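Local coordinates for protein nucleoporin NUP82 (Chaetomium thermophilum, PDB 5CWW) that probably serves as a structural component of the nuclear pore complex and a docking partner for transport factors, this piece being its N-terminal beta-propeller region, at residues B[265-270]-B[331-336]. Residues are numbered along the deposited sequence; the frame is centred on the assembly and turned at random.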
ATOM      1  N   GLY B 265     -13.737   2.756  12.867  1.00 53.76           N
ATOM      2  CA  GLY B 265     -15.129   2.457  12.589  1.00 54.07           C
ATOM      3  C   GLY B 265     -15.444   2.566  11.115  1.00 52.54           C
ATOM      4  O   GLY B 265     -14.554   2.781  10.289  1.00 48.81           O
ATOM      5  N   GLY B 266     -16.722   2.416  10.789  1.00 56.06           N
ATOM      6  CA  GLY B 266     -17.172   2.486   9.414  1.00 56.60           C
ATOM      7  C   GLY B 266     -16.449   1.505   8.519  1.00 55.67           C
ATOM      8  O   GLY B 266     -16.154   0.377   8.916  1.00 54.71           O
ATOM      9  N   TRP B 267     -16.158   1.946   7.302  1.00 53.12           N
ATOM     10  CA  TRP B 267     -15.527   1.096   6.305  1.00 51.30           C
ATOM     11  C   TRP B 267     -14.011   1.023   6.463  1.00 50.13           C
ATOM     12  O   TRP B 267     -13.350   0.267   5.753  1.00 50.47           O
ATOM     13  CB  TRP B 267     -15.861   1.604   4.906  1.00 50.71           C
ATOM     14  CG  TRP B 267     -17.318   1.559   4.575  1.00 51.87           C
ATOM     15  CD1 TRP B 267     -18.185   2.612   4.547  1.00 51.94           C
ATOM     16  CD2 TRP B 267     -18.080   0.400   4.218  1.00 53.04           C
ATOM     17  NE1 TRP B 267     -19.441   2.181   4.194  1.00 53.10           N
ATOM     18  CE2 TRP B 267     -19.403   0.827   3.987  1.00 53.59           C
ATOM     19  CE3 TRP B 267     -17.773  -0.955   4.074  1.00 53.45           C
ATOM     20  CZ2 TRP B 267     -20.417  -0.055   3.619  1.00 55.03           C
ATOM     21  CZ3 TRP B 267     -18.781  -1.830   3.710  1.00 54.97           C
ATOM     22  CH2 TRP B 267     -20.086  -1.376   3.485  1.00 55.65           C
ATOM     23  N   ALA B 268     -13.469   1.813   7.386  1.00 49.19           N
ATOM     24  CA  ALA B 268     -12.021   1.950   7.540  1.00 47.80           C
ATOM     25  C   ALA B 268     -11.284   0.613   7.683  1.00 46.41           C
ATOM     26  O   ALA B 268     -10.282   0.385   7.008  1.00 44.92           O
ATOM     27  CB  ALA B 268     -11.711   2.845   8.736  1.00 48.20           C
ATOM     28  N   PRO B 269     -11.778  -0.287   8.548  1.00 49.42           N
ATOM     29  CA  PRO B 269     -10.999  -1.523   8.714  1.00 49.02           C
ATOM     30  C   PRO B 269     -11.114  -2.505   7.542  1.00 48.47           C
ATOM     31  O   PRO B 269     -10.473  -3.553   7.590  1.00 47.51           O
ATOM     32  CB  PRO B 269     -11.572  -2.137   9.998  1.00 50.53           C
ATOM     33  CG  PRO B 269     -12.829  -1.378  10.324  1.00 51.88           C
ATOM     34  CD  PRO B 269     -13.040  -0.305   9.305  1.00 51.54           C
ATOM     35  N   MET B 270     -11.896  -2.170   6.517  1.00 46.48           N
ATOM     36  CA  MET B 270     -11.953  -2.968   5.288  1.00 46.75           C
ATOM     37  C   MET B 270     -11.370  -2.207   4.105  1.00 43.61           C
ATOM     38  O   MET B 270     -11.574  -2.597   2.956  1.00 42.69           O
ATOM     39  CB  MET B 270     -13.389  -3.358   4.944  1.00 50.68           C
ATOM     40  CG  MET B 270     -14.171  -3.953   6.076  1.00 52.69           C
ATOM     41  SD  MET B 270     -15.869  -4.268   5.577  1.00 56.74           S
ATOM     42  CE  MET B 270     -16.606  -4.562   7.181  1.00 68.24           C
ATOM     43  N   LEU B 331     -26.156  -2.394   0.019  1.00 57.97           N
ATOM     44  CA  LEU B 331     -27.272  -3.101   0.629  1.00 59.94           C
ATOM     45  C   LEU B 331     -27.221  -4.586   0.282  1.00 61.87           C
ATOM     46  O   LEU B 331     -27.554  -5.441   1.103  1.00 64.51           O
ATOM     47  CB  LEU B 331     -28.601  -2.494   0.176  1.00 60.38           C
ATOM     48  CG  LEU B 331     -29.869  -3.181   0.685  1.00 60.78           C
ATOM     49  CD1 LEU B 331     -29.864  -3.279   2.203  1.00 62.75           C
ATOM     50  CD2 LEU B 331     -31.101  -2.434   0.201  1.00 61.56           C
ATOM     51  N   GLU B 332     -26.797  -4.885  -0.941  1.00 60.45           N
ATOM     52  CA  GLU B 332     -26.652  -6.263  -1.388  1.00 62.01           C
ATOM     53  C   GLU B 332     -25.536  -6.956  -0.607  1.00 59.42           C
ATOM     54  O   GLU B 332     -25.679  -8.098  -0.171  1.00 57.32           O
ATOM     55  CB  GLU B 332     -26.368  -6.303  -2.889  1.00 66.31           C
ATOM     56  CG  GLU B 332     -26.380  -7.694  -3.492  1.00 72.92           C
ATOM     57  CD  GLU B 332     -26.261  -7.671  -5.004  1.00 77.99           C
ATOM     58  OE1 GLU B 332     -26.191  -6.564  -5.580  1.00 78.99           O
ATOM     59  OE2 GLU B 332     -26.240  -8.761  -5.616  1.00 80.81           O
ATOM     60  N   TRP B 333     -24.431  -6.241  -0.427  1.00 56.25           N
ATOM     61  CA  TRP B 333     -23.309  -6.724   0.370  1.00 56.33           C
ATOM     62  C   TRP B 333     -23.749  -7.059   1.794  1.00 57.30           C
ATOM     63  O   TRP B 333     -23.440  -8.133   2.312  1.00 59.36           O
ATOM     64  CB  TRP B 333     -22.197  -5.671   0.383  1.00 54.96           C
ATOM     65  CG  TRP B 333     -20.954  -6.068   1.113  1.00 53.36           C
ATOM     66  CD1 TRP B 333     -19.909  -6.793   0.619  1.00 52.15           C
ATOM     67  CD2 TRP B 333     -20.607  -5.737   2.465  1.00 53.64           C
ATOM     68  NE1 TRP B 333     -18.938  -6.942   1.579  1.00 52.24           N
ATOM     69  CE2 TRP B 333     -19.342  -6.302   2.721  1.00 52.70           C
ATOM     70  CE3 TRP B 333     -21.244  -5.021   3.481  1.00 54.84           C
ATOM     71  CZ2 TRP B 333     -18.706  -6.177   3.955  1.00 53.54           C
ATOM     72  CZ3 TRP B 333     -20.611  -4.897   4.703  1.00 54.99           C
ATOM     73  CH2 TRP B 333     -19.355  -5.473   4.929  1.00 54.74           C
ATOM     74  N   MET B 334     -24.484  -6.141   2.416  1.00 57.97           N
ATOM     75  CA  MET B 334     -24.932  -6.315   3.794  1.00 58.81           C
ATOM     76  C   MET B 334     -25.928  -7.463   3.941  1.00 64.19           C
ATOM     77  O   MET B 334     -25.946  -8.142   4.968  1.00 63.68           O
ATOM     78  CB  MET B 334     -25.564  -5.019   4.312  1.00 57.01           C
ATOM     79  CG  MET B 334     -26.051  -5.090   5.760  1.00 58.54           C
ATOM     80  SD  MET B 334     -24.765  -5.582   6.927  1.00 73.91           S
ATOM     81  CE  MET B 334     -23.643  -4.190   6.804  1.00 58.37           C
ATOM     82  N   SER B 335     -26.758  -7.675   2.924  1.00 69.93           N
ATOM     83  CA  SER B 335     -27.784  -8.714   2.986  1.00 76.00           C
ATOM     84  C   SER B 335     -27.152 -10.099   3.103  1.00 74.87           C
ATOM     85  O   SER B 335     -27.755 -11.022   3.651  1.00 76.20           O
ATOM     86  CB  SER B 335     -28.691  -8.653   1.754  1.00 80.77           C
ATOM     87  OG  SER B 335     -28.021  -9.133   0.601  1.00 81.22           O
ATOM     88  N   GLU B 336     -25.935 -10.235   2.588  1.00 74.90           N
ATOM     89  CA  GLU B 336     -25.187 -11.480   2.710  1.00 74.06           C
ATOM     90  C   GLU B 336     -24.755 -11.714   4.156  1.00 70.17           C
ATOM     91  O   GLU B 336     -24.489 -12.846   4.556  1.00 72.53           O
ATOM     92  CB  GLU B 336     -23.959 -11.456   1.799  1.00 77.93           C
ATOM     93  CG  GLU B 336     -24.274 -11.295   0.317  1.00 81.73           C
ATOM     94  CD  GLU B 336     -24.405 -12.621  -0.404  1.00 85.67           C
ATOM     95  OE1 GLU B 336     -23.465 -13.439  -0.324  1.00 85.43           O
ATOM     96  OE2 GLU B 336     -25.449 -12.845  -1.053  1.00 88.99           O
TER
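W267 and M270 reach from a loop to meet W333 on a helix, bridging backbones that stay well apart: the nearest CA atoms, those of W267 and M334, are 12.2 Å from each other. Segment 265-270 folds through a type II' beta turn from G265 to A268, closed by A268 N bonding to G265 O, and then a short 3-10 segment. Segment 331-336 is plain helix, and no hydrogen bond crosses between the two.

The W333 indole, its CG anti to the backbone N (chi1 -177°), extends from the helix toward the loop and offers its six-membered ring to both partners. CZ3 of W267 lies over one face of that ring, near the rim, 3.7 Å from W333 CZ3. The two six-membered rings meet obliquely, planes at 58°, through W267 CZ3 and CH2 against W333 CZ3 and CE3. M270 runs extended beyond CG and brings its methyl CE to the edge of the same ring, 3.7 Å from W333 CH2. Its SD, 4.7 Å from the centroid of the W333 six-membered ring, makes an oblique Met-aromatic contact. Replacing W333 by alanine is likely to leave the outer ring carbons of W267 and the M270 thioether without their shared partner and to open a gap between loop and helix.

All three residues are buried. L302 of helix 298-315 touches both W267 and M270, while W450 meets the W333 ring. The contact thus ties the loop joining antiparallel strands 254-258 and 272-276 to helix 321-338, which lies, with helix 298-315, in the long excursion between strands 281-284 and 369-370 of the same sheet.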